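PDB 1OI0: MPN domain-containing protein from Archaeoglobus fulgidus, which binds zinc through a JAB1/MPN domain and probably acts as a metallopeptidase, in a family linked to deubiquitination at the proteasome. Local coordinates for residues 71-77 / 96-101; 25-29 / 40-45; 84-88 / 109-113; 32-37 / 61-66. One frame throughout, in Å; residues are numbered along the deposited sequence.

Interaction 1 of 4, residues 71-77 / 96-101; sequences SHPSPSC and IVCYPY. With ZN (zinc ion), chain E; 144 (tris-hydroxymethyl-methyl-ammonium), chain F.
The imidazole of His72 lies flat against Ile96, whose CG2 sits 3.7 Å from the ring centroid and 14° off the normal, a CH-pi contact. Carbon C3 of the bound tris-hydroxymethyl-methyl-ammonium lies over the opposite face. With CG1 of Ile96 beside its own backbone N (chi1 -66°), CG2 is the branch turned to the ring. Both ring nitrogens are engaged: ND1 donates to Ser76 O at 2.7 Å, nearly in the ring plane, and NE2 binds the zinc ion at 2.1 Å, alongside His70 and Asp83.

Along the backbone, the parallel pairing rests on His72 N to Val97 O (2.8 Å) and, just past the strand end, Tyr99 N to His72 O (3.1 Å). Cys98, on the same sheet face as His72, is tied to Cys77 by a disulfide (chi3 -97°). On the other face Ser71 CB presses against Val97 CG2 at a tight 3.3 Å, and a water links Ser71 OG, also bonded to Phe26 N, with Tyr101 OH.

A disulfide thus fastens the loop that supplies Ser76 O to the neighbouring strand. Because ND1 is the donor, NE2 is left to the metal, and the carbonyl behind ND1 probably enriches the ring in electrons and strengthens its hold on zinc.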
loop_
_atom_site.group_PDB
_atom_site.type_symbol
_atom_site.label_atom_id
_atom_site.label_comp_id
_atom_site.label_asym_id
_atom_site.label_seq_id
_atom_site.Cartn_x
_atom_site.Cartn_y
_atom_site.Cartn_z
ATOM N N SER A 71 6.543 -1.746 2.191
ATOM C CA SER A 71 6.835 -3.158 2.373
ATOM C C SER A 71 7.632 -3.480 3.633
ATOM O O SER A 71 8.323 -2.626 4.192
ATOM C CB SER A 71 7.591 -3.696 1.151
ATOM O OG SER A 71 8.877 -3.113 1.041
ATOM N N HIS A 72 7.505 -4.731 4.069
ATOM C CA HIS A 72 8.215 -5.256 5.229
ATOM C C HIS A 72 9.090 -6.399 4.731
ATOM O O HIS A 72 8.602 -7.321 4.077
ATOM C CB HIS A 72 7.236 -5.811 6.264
ATOM C CG HIS A 72 6.526 -4.763 7.058
ATOM N ND1 HIS A 72 5.529 -5.070 7.958
ATOM C CD2 HIS A 72 6.677 -3.419 7.108
ATOM C CE1 HIS A 72 5.095 -3.961 8.527
ATOM N NE2 HIS A 72 5.776 -2.946 8.029
ATOM N N PRO A 73 10.395 -6.354 5.030
ATOM C CA PRO A 73 11.323 -7.403 4.601
ATOM C C PRO A 73 11.161 -8.681 5.417
ATOM O O PRO A 73 11.708 -9.728 5.071
ATOM C CB PRO A 73 12.687 -6.746 4.780
ATOM C CG PRO A 73 12.466 -5.858 5.954
ATOM C CD PRO A 73 11.122 -5.235 5.653
ATOM N N SER A 74 10.413 -8.582 6.511
ATOM C CA SER A 74 10.145 -9.744 7.346
ATOM C C SER A 74 8.792 -10.277 6.882
ATOM O O SER A 74 8.042 -9.580 6.196
ATOM C CB SER A 74 10.085 -9.353 8.826
ATOM O OG SER A 74 8.924 -8.596 9.112
ATOM N N PRO A 75 8.455 -11.519 7.249
ATOM C CA PRO A 75 7.173 -12.094 6.833
ATOM C C PRO A 75 5.915 -11.605 7.559
ATOM O O PRO A 75 4.929 -12.333 7.648
ATOM C CB PRO A 75 7.403 -13.594 7.012
ATOM C CG PRO A 75 8.324 -13.640 8.190
ATOM C CD PRO A 75 9.311 -12.538 7.883
ATOM N N SER A 76 5.938 -10.376 8.065
ATOM C CA SER A 76 4.777 -9.836 8.773
ATOM C C SER A 76 4.148 -8.660 8.038
ATOM O O SER A 76 4.823 -7.682 7.721
ATOM C CB SER A 76 5.172 -9.392 10.184
ATOM O OG SER A 76 4.067 -8.811 10.860
ATOM N N CYS A 77 2.852 -8.761 7.761
ATOM C CA CYS A 77 2.144 -7.688 7.076
ATOM C C CYS A 77 1.314 -6.899 8.084
ATOM O O CYS A 77 0.430 -6.130 7.712
ATOM C CB CYS A 77 1.239 -8.264 5.984
ATOM S SG CYS A 77 1.925 -8.361 4.292
ATOM N N ILE A 96 0.210 -2.653 3.374
ATOM C CA ILE A 96 1.504 -3.177 3.791
ATOM C C ILE A 96 1.677 -4.486 3.039
ATOM O O ILE A 96 0.779 -5.333 3.041
ATOM C CB ILE A 96 1.578 -3.500 5.303
ATOM C CG1 ILE A 96 1.468 -2.217 6.129
ATOM C CG2 ILE A 96 2.905 -4.209 5.615
ATOM C CD1 ILE A 96 1.583 -2.452 7.620
ATOM N N VAL A 97 2.811 -4.640 2.362
ATOM C CA VAL A 97 3.100 -5.879 1.656
ATOM C C VAL A 97 4.287 -6.439 2.421
ATOM O O VAL A 97 5.054 -5.683 3.013
ATOM C CB VAL A 97 3.454 -5.646 0.159
ATOM C CG1 VAL A 97 2.292 -4.967 -0.544
ATOM C CG2 VAL A 97 4.707 -4.816 0.031
ATOM N N CYS A 98 4.442 -7.755 2.418
ATOM C CA CYS A 98 5.519 -8.363 3.185
ATOM C C CYS A 98 6.158 -9.543 2.470
ATOM O O CYS A 98 5.577 -10.123 1.554
ATOM C CB CYS A 98 4.952 -8.819 4.536
ATOM S SG CYS A 98 3.402 -9.769 4.337
ATOM N N TYR A 99 7.365 -9.884 2.903
ATOM C CA TYR A 99 8.098 -11.011 2.346
ATOM C C TYR A 99 7.199 -12.245 2.475
ATOM O O TYR A 99 6.503 -12.402 3.476
ATOM C CB TYR A 99 9.378 -11.221 3.154
ATOM C CG TYR A 99 10.274 -12.300 2.609
ATOM C CD1 TYR A 99 11.107 -12.053 1.520
ATOM C CD2 TYR A 99 10.259 -13.583 3.156
ATOM C CE1 TYR A 99 11.902 -13.051 0.986
ATOM C CE2 TYR A 99 11.050 -14.597 2.626
ATOM C CZ TYR A 99 11.868 -14.322 1.540
ATOM O OH TYR A 99 12.636 -15.319 0.989
ATOM N N PRO A 100 7.225 -13.162 1.491
ATOM C CA PRO A 100 7.986 -13.235 0.237
ATOM C C PRO A 100 7.413 -12.423 -0.924
ATOM O O PRO A 100 7.824 -12.597 -2.073
ATOM C CB PRO A 100 7.977 -14.726 -0.064
ATOM C CG PRO A 100 6.604 -15.107 0.358
ATOM C CD PRO A 100 6.461 -14.406 1.698
ATOM N N TYR A 101 6.452 -11.558 -0.623
ATOM C CA TYR A 101 5.836 -10.701 -1.629
ATOM C C TYR A 101 5.064 -11.476 -2.692
ATOM O O TYR A 101 5.083 -11.103 -3.865
ATOM C CB TYR A 101 6.898 -9.839 -2.317
ATOM C CG TYR A 101 7.891 -9.204 -1.370
ATOM C CD1 TYR A 101 7.489 -8.255 -0.430
ATOM C CD2 TYR A 101 9.238 -9.557 -1.418
ATOM C CE1 TYR A 101 8.411 -7.670 0.441
ATOM C CE2 TYR A 101 10.164 -8.982 -0.559
ATOM C CZ TYR A 101 9.747 -8.042 0.366
ATOM O OH TYR A 101 10.674 -7.469 1.206
HETATM ZN ZN ZN E . 5.712 -0.985 8.653
HETATM C C1 144 F . 6.797 -1.702 10.929
HETATM N N 144 F . 8.190 -1.319 10.732
HETATM C C2 144 F . 8.243 -0.198 9.740
HETATM O O2 144 F . 7.779 -0.039 8.480
HETATM C C3 144 F . 8.910 -2.588 10.303
HETATM O O3 144 F . 10.316 -2.405 10.058
HETATM C C4 144 F . 8.637 -0.803 12.045
HETATM O O4 144 F . 7.924 0.285 12.969
HETATM O O HOH W 1 10.659 -4.818 2.191
HETATM O O HOH W 2 4.542 -13.548 4.759
#

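Interaction 2 of 4, residues 25-29 / 40-45; sequences EFIAL and LIFLPF. With 144 (tris-hydroxymethyl-methyl-ammonium), chain F.
Leu29 and Ile41 meet side by side, CB to CB 3.6 Å, and their side chains cross at a slant, CD1 of Leu29 lying against both CG2 and CD1 of Ile41. Leu43 approaches Leu29 at about a right angle and brings its CD1 against CD2 of Leu29. Farther along, Ile27 and Phe45 slide past each other in opposite directions, CG2 of Ile27 resting on CB of Phe45.

Phe45 takes CG between its backbone N and carbonyl carbon (chi1 65°), which folds the ring back over the chain at Phe26. CA of Phe26 stands 3.8 Å above the ring centre, 3° off the normal, as a CH-pi contact. The Phe26 ring is steeply inclined to that of Phe45 and offers its edge to Phe45 CE2, Phe42 CD2 and Leu40 CD1; it also touches Ala17 and Ala21 of helix 8-21.

Leu29 and Ile41 also exchange a pair of backbone hydrogen bonds, N to O 2.9 Å each way and nearly straight. Where the next such pair would fall, a water intervenes, donating to Ile27 O at 2.8 Å and accepting from Leu43 N at 2.9 Å. At the polar extremity Glu25 extends its carboxylate to the bound tris-hydroxymethyl-methyl-ammonium: OE2 accepts from its O3 at 2.7 Å, and OE1 lies 2.6 Å from O2, the oxygen bound to zinc.

This is an antiparallel beta hairpin parting at its open end, with Glu25 just ahead of its first strand, consistent with the glutamate that accompanies the His-X-His zinc motif of JAB1/MPN domains.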
loop_
_atom_site.group_PDB
_atom_site.type_symbol
_atom_site.label_atom_id
_atom_site.label_comp_id
_atom_site.label_asym_id
_atom_site.label_seq_id
_atom_site.Cartn_x
_atom_site.Cartn_y
_atom_site.Cartn_z
ATOM N N GLU A 25 12.716 -1.072 2.761
ATOM C CA GLU A 25 11.275 -0.910 2.740
ATOM C C GLU A 25 10.845 0.043 1.642
ATOM O O GLU A 25 11.120 1.242 1.690
ATOM C CB GLU A 25 10.770 -0.418 4.098
ATOM C CG GLU A 25 10.910 -1.465 5.183
ATOM C CD GLU A 25 10.238 -1.072 6.481
ATOM O OE1 GLU A 25 9.407 -0.139 6.476
ATOM O OE2 GLU A 25 10.532 -1.710 7.508
ATOM N N PHE A 26 10.198 -0.517 0.629
ATOM C CA PHE A 26 9.676 0.266 -0.474
ATOM C C PHE A 26 8.523 1.067 0.113
ATOM O O PHE A 26 7.846 0.609 1.035
ATOM C CB PHE A 26 9.145 -0.678 -1.561
ATOM C CG PHE A 26 8.149 -0.044 -2.500
ATOM C CD1 PHE A 26 8.574 0.773 -3.543
ATOM C CD2 PHE A 26 6.784 -0.273 -2.340
ATOM C CE1 PHE A 26 7.655 1.354 -4.415
ATOM C CE2 PHE A 26 5.854 0.303 -3.207
ATOM C CZ PHE A 26 6.290 1.117 -4.245
ATOM N N ILE A 27 8.326 2.278 -0.385
ATOM C CA ILE A 27 7.204 3.081 0.074
ATOM C C ILE A 27 6.790 4.011 -1.051
ATOM O O ILE A 27 7.623 4.487 -1.822
ATOM C CB ILE A 27 7.546 3.906 1.347
ATOM C CG1 ILE A 27 6.274 4.576 1.889
ATOM C CG2 ILE A 27 8.606 4.942 1.031
ATOM C CD1 ILE A 27 6.428 5.178 3.290
ATOM N N ALA A 28 5.489 4.246 -1.151
ATOM C CA ALA A 28 4.939 5.122 -2.171
ATOM C C ALA A 28 3.547 5.556 -1.743
ATOM O O ALA A 28 2.990 5.030 -0.782
ATOM C CB ALA A 28 4.866 4.393 -3.507
ATOM N N LEU A 29 2.997 6.533 -2.454
ATOM C CA LEU A 29 1.654 7.006 -2.162
ATOM C C LEU A 29 0.715 6.347 -3.160
ATOM O O LEU A 29 1.026 6.251 -4.345
ATOM C CB LEU A 29 1.569 8.524 -2.308
ATOM C CG LEU A 29 2.530 9.344 -1.450
ATOM C CD1 LEU A 29 2.296 10.831 -1.708
ATOM C CD2 LEU A 29 2.328 9.008 0.017
ATOM N N LEU A 40 0.777 5.142 -8.738
ATOM C CA LEU A 40 1.669 5.301 -7.600
ATOM C C LEU A 40 2.486 6.575 -7.696
ATOM O O LEU A 40 2.955 6.947 -8.772
ATOM C CB LEU A 40 2.643 4.122 -7.499
ATOM C CG LEU A 40 2.119 2.740 -7.109
ATOM C CD1 LEU A 40 3.281 1.756 -7.087
ATOM C CD2 LEU A 40 1.448 2.802 -5.749
ATOM N N ILE A 41 2.635 7.244 -6.560
ATOM C CA ILE A 41 3.454 8.442 -6.474
ATOM C C ILE A 41 4.698 7.891 -5.792
ATOM O O ILE A 41 4.691 7.631 -4.590
ATOM C CB ILE A 41 2.812 9.521 -5.577
ATOM C CG1 ILE A 41 1.494 9.998 -6.195
ATOM C CG2 ILE A 41 3.776 10.691 -5.405
ATOM C CD1 ILE A 41 0.753 11.013 -5.353
ATOM N N PHE A 42 5.756 7.676 -6.562
ATOM C CA PHE A 42 6.976 7.120 -5.994
ATOM C C PHE A 42 7.704 8.057 -5.041
ATOM O O PHE A 42 7.733 9.271 -5.237
ATOM C CB PHE A 42 7.905 6.659 -7.114
ATOM C CG PHE A 42 7.318 5.559 -7.953
ATOM C CD1 PHE A 42 6.412 5.847 -8.970
ATOM C CD2 PHE A 42 7.637 4.232 -7.695
ATOM C CE1 PHE A 42 5.831 4.826 -9.715
ATOM C CE2 PHE A 42 7.061 3.202 -8.433
ATOM C CZ PHE A 42 6.155 3.500 -9.445
ATOM N N LEU A 43 8.281 7.468 -3.998
ATOM C CA LEU A 43 9.012 8.215 -2.983
ATOM C C LEU A 43 10.451 7.708 -2.877
ATOM O O LEU A 43 10.715 6.517 -3.032
ATOM C CB LEU A 43 8.307 8.079 -1.634
ATOM C CG LEU A 43 6.879 8.625 -1.590
ATOM C CD1 LEU A 43 6.252 8.315 -0.238
ATOM C CD2 LEU A 43 6.902 10.132 -1.850
ATOM N N PRO A 44 11.401 8.615 -2.599
ATOM C CA PRO A 44 12.827 8.289 -2.471
ATOM C C PRO A 44 13.219 7.513 -1.211
ATOM O O PRO A 44 13.864 8.062 -0.316
ATOM C CB PRO A 44 13.484 9.663 -2.525
ATOM C CG PRO A 44 12.479 10.522 -1.808
ATOM C CD PRO A 44 11.174 10.062 -2.421
ATOM N N PHE A 45 12.850 6.235 -1.155
ATOM C CA PHE A 45 13.165 5.404 0.005
ATOM C C PHE A 45 14.596 4.878 -0.044
ATOM O O PHE A 45 15.166 4.521 0.987
ATOM C CB PHE A 45 12.183 4.235 0.102
ATOM C CG PHE A 45 12.281 3.263 -1.036
ATOM C CD1 PHE A 45 13.199 2.217 -0.999
ATOM C CD2 PHE A 45 11.475 3.408 -2.161
ATOM C CE1 PHE A 45 13.313 1.333 -2.066
ATOM C CE2 PHE A 45 11.584 2.529 -3.233
ATOM C CZ PHE A 45 12.503 1.491 -3.186
HETATM C C1 144 F . 6.797 -1.702 10.929
HETATM N N 144 F . 8.190 -1.319 10.732
HETATM C C2 144 F . 8.243 -0.198 9.740
HETATM O O2 144 F . 7.779 -0.039 8.480
HETATM C C3 144 F . 8.910 -2.588 10.303
HETATM O O3 144 F . 10.316 -2.405 10.058
HETATM C C4 144 F . 8.637 -0.803 12.045
HETATM O O4 144 F . 7.924 0.285 12.969
HETATM O O HOH W 3 8.800 4.638 -4.383
#

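Interaction 3 of 4, residues 84-88 / 109-113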
loop_
_atom_site.group_PDB
_atom_site.type_symbol
_atom_site.label_atom_id
_atom_site.label_comp_id
_atom_site.label_asym_id
_atom_site.label_seq_id
_atom_site.Cartn_x
_atom_site.Cartn_y
_atom_site.Cartn_z
ATOM N N LEU A 84 1.198 2.979 12.531
ATOM C CA LEU A 84 -0.034 3.656 12.900
ATOM C C LEU A 84 0.151 5.170 12.868
ATOM O O LEU A 84 -0.748 5.894 12.445
ATOM C CB LEU A 84 -0.500 3.200 14.285
ATOM C CG LEU A 84 -1.622 2.152 14.305
ATOM C CD1 LEU A 84 -1.354 1.046 13.297
ATOM C CD2 LEU A 84 -1.760 1.589 15.714
ATOM N N SER A 85 1.313 5.653 13.298
ATOM C CA SER A 85 1.564 7.091 13.290
ATOM C C SER A 85 1.683 7.609 11.856
ATOM O O SER A 85 1.381 8.771 11.581
ATOM C CB SER A 85 2.830 7.435 14.091
ATOM O OG SER A 85 4.005 6.958 13.462
ATOM N N LEU A 86 2.130 6.746 10.946
ATOM C CA LEU A 86 2.252 7.113 9.541
ATOM C C LEU A 86 0.850 7.180 8.929
ATOM O O LEU A 86 0.508 8.126 8.217
ATOM C CB LEU A 86 3.083 6.068 8.783
ATOM C CG LEU A 86 3.035 6.186 7.252
ATOM C CD1 LEU A 86 3.740 7.467 6.810
ATOM C CD2 LEU A 86 3.694 4.974 6.613
ATOM N N PHE A 87 0.037 6.173 9.233
ATOM C CA PHE A 87 -1.322 6.088 8.709
ATOM C C PHE A 87 -2.186 7.298 9.066
ATOM O O PHE A 87 -2.991 7.754 8.256
ATOM C CB PHE A 87 -2.007 4.818 9.222
ATOM C CG PHE A 87 -1.332 3.539 8.801
ATOM C CD1 PHE A 87 -0.241 3.553 7.936
ATOM C CD2 PHE A 87 -1.806 2.315 9.260
ATOM C CE1 PHE A 87 0.367 2.368 7.534
ATOM C CE2 PHE A 87 -1.203 1.121 8.861
ATOM C CZ PHE A 87 -0.113 1.153 7.996
ATOM N N THR A 88 -2.011 7.821 10.274
ATOM C CA THR A 88 -2.805 8.957 10.739
ATOM C C THR A 88 -2.441 10.317 10.149
ATOM O O THR A 88 -3.261 11.233 10.157
ATOM C CB THR A 88 -2.729 9.094 12.274
ATOM O OG1 THR A 88 -1.387 9.414 12.660
ATOM C CG2 THR A 88 -3.142 7.801 12.945
ATOM N N TYR A 109 -5.145 -1.197 5.544
ATOM C CA TYR A 109 -5.632 -0.647 6.805
ATOM C C TYR A 109 -6.160 0.767 6.600
ATOM O O TYR A 109 -5.821 1.428 5.621
ATOM C CB TYR A 109 -4.498 -0.614 7.841
ATOM C CG TYR A 109 -3.808 -1.943 8.035
ATOM C CD1 TYR A 109 -2.747 -2.333 7.211
ATOM C CD2 TYR A 109 -4.252 -2.842 9.005
ATOM C CE1 TYR A 109 -2.155 -3.583 7.350
ATOM C CE2 TYR A 109 -3.671 -4.093 9.149
ATOM C CZ TYR A 109 -2.620 -4.458 8.316
ATOM O OH TYR A 109 -2.045 -5.698 8.452
ATOM N N ASN A 110 -7.002 1.227 7.523
ATOM C CA ASN A 110 -7.542 2.577 7.428
ATOM C C ASN A 110 -6.618 3.550 8.162
ATOM O O ASN A 110 -5.560 3.154 8.658
ATOM C CB ASN A 110 -8.961 2.647 8.013
ATOM C CG ASN A 110 -9.049 2.075 9.412
ATOM O OD1 ASN A 110 -8.137 2.232 10.218
ATOM N ND2 ASN A 110 -10.166 1.417 9.714
ATOM N N ARG A 111 -7.015 4.817 8.230
ATOM C CA ARG A 111 -6.201 5.837 8.884
ATOM C C ARG A 111 -5.965 5.545 10.364
ATOM O O ARG A 111 -5.092 6.150 10.990
ATOM C CB ARG A 111 -6.861 7.213 8.715
ATOM C CG ARG A 111 -6.072 8.380 9.292
ATOM C CD ARG A 111 -6.743 9.704 8.959
ATOM N NE ARG A 111 -6.113 10.835 9.637
ATOM C CZ ARG A 111 -6.159 11.042 10.950
ATOM N NH1 ARG A 111 -6.810 10.197 11.737
ATOM N NH2 ARG A 111 -5.555 12.097 11.478
ATOM N N LYS A 112 -6.729 4.605 10.914
ATOM C CA LYS A 112 -6.609 4.249 12.326
ATOM C C LYS A 112 -5.901 2.921 12.592
ATOM O O LYS A 112 -5.796 2.488 13.741
ATOM C CB LYS A 112 -7.999 4.238 12.973
ATOM C CG LYS A 112 -8.683 5.601 12.960
ATOM C CD LYS A 112 -10.071 5.547 13.582
ATOM C CE LYS A 112 -11.009 4.663 12.776
ATOM N NZ LYS A 112 -12.374 4.617 13.372
ATOM N N GLY A 113 -5.423 2.271 11.536
ATOM C CA GLY A 113 -4.718 1.010 11.706
ATOM C C GLY A 113 -5.579 -0.239 11.741
ATOM O O GLY A 113 -5.102 -1.324 12.077
#
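Arg111 reaches along the end of helix 81-89, where its side chain meets Phe87 and Thr88. CG stands opposite the backbone N (chi1 -177°) and the chain stays extended as far as NE, passing along the backbone of Phe87 and Thr88. CB lies 3.9 Å from Phe87 O. CG comes closer to the same oxygen, 3.3 Å, and also rests near Thr88 CA. CD passes the carbonyl of Thr88, and the guanidinium then settles with one face over that group: Thr88 O is 3.0 Å from CZ, 2.9 Å from NE and 2.8 Å from NH2. Because this oxygen lies over the guanidinium face, the angles at NE and NH2 are too poor for hydrogen bonds. In return, CG2 of Thr88 touches Arg111 O, while its OG1 bonds back to Ser85 O within the helix.

Phe87 fills the other part of the contact. Its CE2 lies 3.9 Å from Tyr109 CB, and its ring edge faces CA of Gly113. Having no side chain, Gly113 also lets CD1 of Leu84 come within 3.7 Å of its CA. Gly113 ends a type I turn from Asn110, and Asn110 OD1 reinforces it through an Asx turn to Lys112 N. Beyond the contact, Phe87 stacks on His94 and lies near the zinc ligands His70 and Asp83.

No hydrogen bond crosses between the two segments. Cohesion comes from apolar contact around Phe87 and, probably, from electrostatics at Arg111, where carbonyl oxygens near the C-terminal end of a helix present partial negative charge to a cation without directing it into a bond.

Interaction 4 of 4, residues 32-37 / 61-66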
loop_
_atom_site.group_PDB
_atom_site.type_symbol
_atom_site.label_atom_id
_atom_site.label_comp_id
_atom_site.label_asym_id
_atom_site.label_seq_id
_atom_site.Cartn_x
_atom_site.Cartn_y
_atom_site.Cartn_z
ATOM N N GLY A 32 -4.850 7.658 -7.882
ATOM C CA GLY A 32 -5.756 7.284 -8.950
ATOM C C GLY A 32 -6.992 8.159 -8.900
ATOM O O GLY A 32 -7.061 9.092 -8.099
ATOM N N SER A 33 -7.968 7.868 -9.751
ATOM C CA SER A 33 -9.202 8.644 -9.776
ATOM C C SER A 33 -10.390 7.789 -9.363
ATOM O O SER A 33 -10.254 6.590 -9.117
ATOM C CB SER A 33 -9.448 9.218 -11.173
ATOM O OG SER A 33 -8.496 10.218 -11.489
ATOM N N LYS A 34 -11.556 8.420 -9.285
ATOM C CA LYS A 34 -12.781 7.730 -8.910
ATOM C C LYS A 34 -12.612 6.983 -7.587
ATOM O O LYS A 34 -12.330 7.591 -6.554
ATOM C CB LYS A 34 -13.189 6.755 -10.019
ATOM C CG LYS A 34 -14.583 6.168 -9.858
ATOM C CD LYS A 34 -14.903 5.202 -10.987
ATOM C CE LYS A 34 -16.304 4.626 -10.842
ATOM N NZ LYS A 34 -16.620 3.668 -11.938
ATOM N N ASP A 35 -12.778 5.665 -7.623
ATOM C CA ASP A 35 -12.660 4.853 -6.418
ATOM C C ASP A 35 -11.732 3.665 -6.634
ATOM O O ASP A 35 -11.911 2.610 -6.025
ATOM C CB ASP A 35 -14.042 4.351 -5.998
ATOM C CG ASP A 35 -14.621 3.357 -6.986
ATOM O OD1 ASP A 35 -14.549 3.621 -8.205
ATOM O OD2 ASP A 35 -15.151 2.316 -6.542
ATOM N N VAL A 36 -10.738 3.838 -7.498
ATOM C CA VAL A 36 -9.798 2.762 -7.780
ATOM C C VAL A 36 -8.339 3.198 -7.670
ATOM O O VAL A 36 -7.923 4.183 -8.282
ATOM C CB VAL A 36 -10.023 2.180 -9.199
ATOM C CG1 VAL A 36 -9.022 1.067 -9.472
ATOM C CG2 VAL A 36 -11.443 1.653 -9.327
ATOM N N MET A 37 -7.573 2.460 -6.874
ATOM C CA MET A 37 -6.150 2.735 -6.715
ATOM C C MET A 37 -5.507 2.079 -7.931
ATOM O O MET A 37 -5.572 0.861 -8.078
ATOM C CB MET A 37 -5.593 2.066 -5.452
ATOM C CG MET A 37 -6.321 2.379 -4.155
ATOM S SD MET A 37 -5.725 1.350 -2.779
ATOM C CE MET A 37 -6.090 2.396 -1.394
ATOM N N ILE A 61 -6.852 15.156 -14.708
ATOM C CA ILE A 61 -7.704 15.668 -13.642
ATOM C C ILE A 61 -8.406 14.529 -12.909
ATOM O O ILE A 61 -8.661 13.470 -13.487
ATOM C CB ILE A 61 -8.772 16.633 -14.199
ATOM C CG1 ILE A 61 -9.652 15.906 -15.219
ATOM C CG2 ILE A 61 -8.100 17.833 -14.848
ATOM C CD1 ILE A 61 -10.791 16.747 -15.766
ATOM N N GLY A 62 -8.712 14.754 -11.635
ATOM C CA GLY A 62 -9.383 13.740 -10.842
ATOM C C GLY A 62 -8.449 12.997 -9.906
ATOM O O GLY A 62 -8.899 12.330 -8.974
ATOM N N MET A 63 -7.147 13.114 -10.151
ATOM C CA MET A 63 -6.140 12.448 -9.331
ATOM C C MET A 63 -6.291 12.747 -7.843
ATOM O O MET A 63 -6.571 13.879 -7.450
ATOM C CB MET A 63 -4.737 12.853 -9.789
ATOM C CG MET A 63 -4.296 12.211 -11.094
ATOM S SD MET A 63 -4.100 10.419 -10.956
ATOM C CE MET A 63 -5.609 9.842 -11.719
ATOM N N LYS A 64 -6.100 11.719 -7.021
ATOM C CA LYS A 64 -6.209 11.854 -5.574
ATOM C C LYS A 64 -5.235 10.911 -4.871
ATOM O O LYS A 64 -4.825 9.896 -5.434
ATOM C CB LYS A 64 -7.641 11.544 -5.128
ATOM C CG LYS A 64 -8.691 12.418 -5.798
ATOM C CD LYS A 64 -10.107 12.000 -5.441
ATOM C CE LYS A 64 -11.123 12.855 -6.191
ATOM N NZ LYS A 64 -12.529 12.472 -5.889
ATOM N N VAL A 65 -4.859 11.258 -3.643
ATOM C CA VAL A 65 -3.948 10.437 -2.852
ATOM C C VAL A 65 -4.766 9.644 -1.842
ATOM O O VAL A 65 -5.264 10.195 -0.861
ATOM C CB VAL A 65 -2.917 11.303 -2.091
ATOM C CG1 VAL A 65 -2.075 10.428 -1.167
ATOM C CG2 VAL A 65 -2.025 12.028 -3.082
ATOM N N PHE A 66 -4.902 8.346 -2.086
ATOM C CA PHE A 66 -5.676 7.487 -1.205
ATOM C C PHE A 66 -4.940 7.124 0.074
ATOM O O PHE A 66 -5.559 6.791 1.082
ATOM C CB PHE A 66 -6.079 6.209 -1.944
ATOM C CG PHE A 66 -6.906 6.458 -3.172
ATOM C CD1 PHE A 66 -8.142 7.092 -3.077
ATOM C CD2 PHE A 66 -6.449 6.064 -4.425
ATOM C CE1 PHE A 66 -8.912 7.329 -4.215
ATOM C CE2 PHE A 66 -7.211 6.297 -5.568
ATOM C CZ PHE A 66 -8.445 6.931 -5.462
#
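Two backbone hydrogen bonds link Gly32 with Lys64 as an antiparallel hydrogen-bonded pair. Lys64 N donates to Gly32 O at 3.0 Å, and the return bond from Gly32 N to Lys64 O, 3.3 Å, is weak.

Aromatic and apolar contacts centre on Phe66. With CG beside the backbone N (chi1 -60°), its ring points into the bend made by residues 32-37, and its side chain crosses that of Met37 at a slant, CD2 lying 3.7 Å from Met37 CG. Polar atoms gather round the same ring: the carbonyl oxygens of Ser33 and Lys34 lie at its edge, and CE2 is 3.5 Å from Val36 O and 3.6 Å from Gly32 N. Gly32, at backbone angles that suit glycine, has no side chain between its backbone and the ring. Met63 folds back through its bent chain (chi2 -66°) to bring CE 3.6 Å from Gly32 C. Ser33 N, by contrast, is buried here without a partner.

The bend connects strands 27-32 and 36-42 and leans on the start of strand 64-72. Strand 5-6 takes the other side: Asp35 forms a salt bridge with Lys5, and Met37 shares backbone bonds with Lys5 and Ser7. Phe66 in turn is bonded through its backbone to Leu30 on one neighbouring strand and Tyr93 on the other.

All four contacts engage one mixed sheet, but they differ with position. Interaction 1 joins two parallel strands in a partly buried setting and alone contains a covalent cross-link and a zinc ligand. Interaction 2 is a more exposed, mainly apolar contact, yet it adjoins interaction 1 through Ser71 N and Phe26 O, and both reach the bound ligand. Interaction 3, partly buried at Phe87 and Tyr109, packs a helix on the turn after strand 106-110 and meets interaction 1 at Ile96 and through Tyr109 OH and Cys77 O. Interaction 4, partly buried at Gly32, Met37 and Phe66, uses the far end of strand 64-72 and shares strand 36-42 with interaction 2; backbone bonds and aromatic packing prevail there.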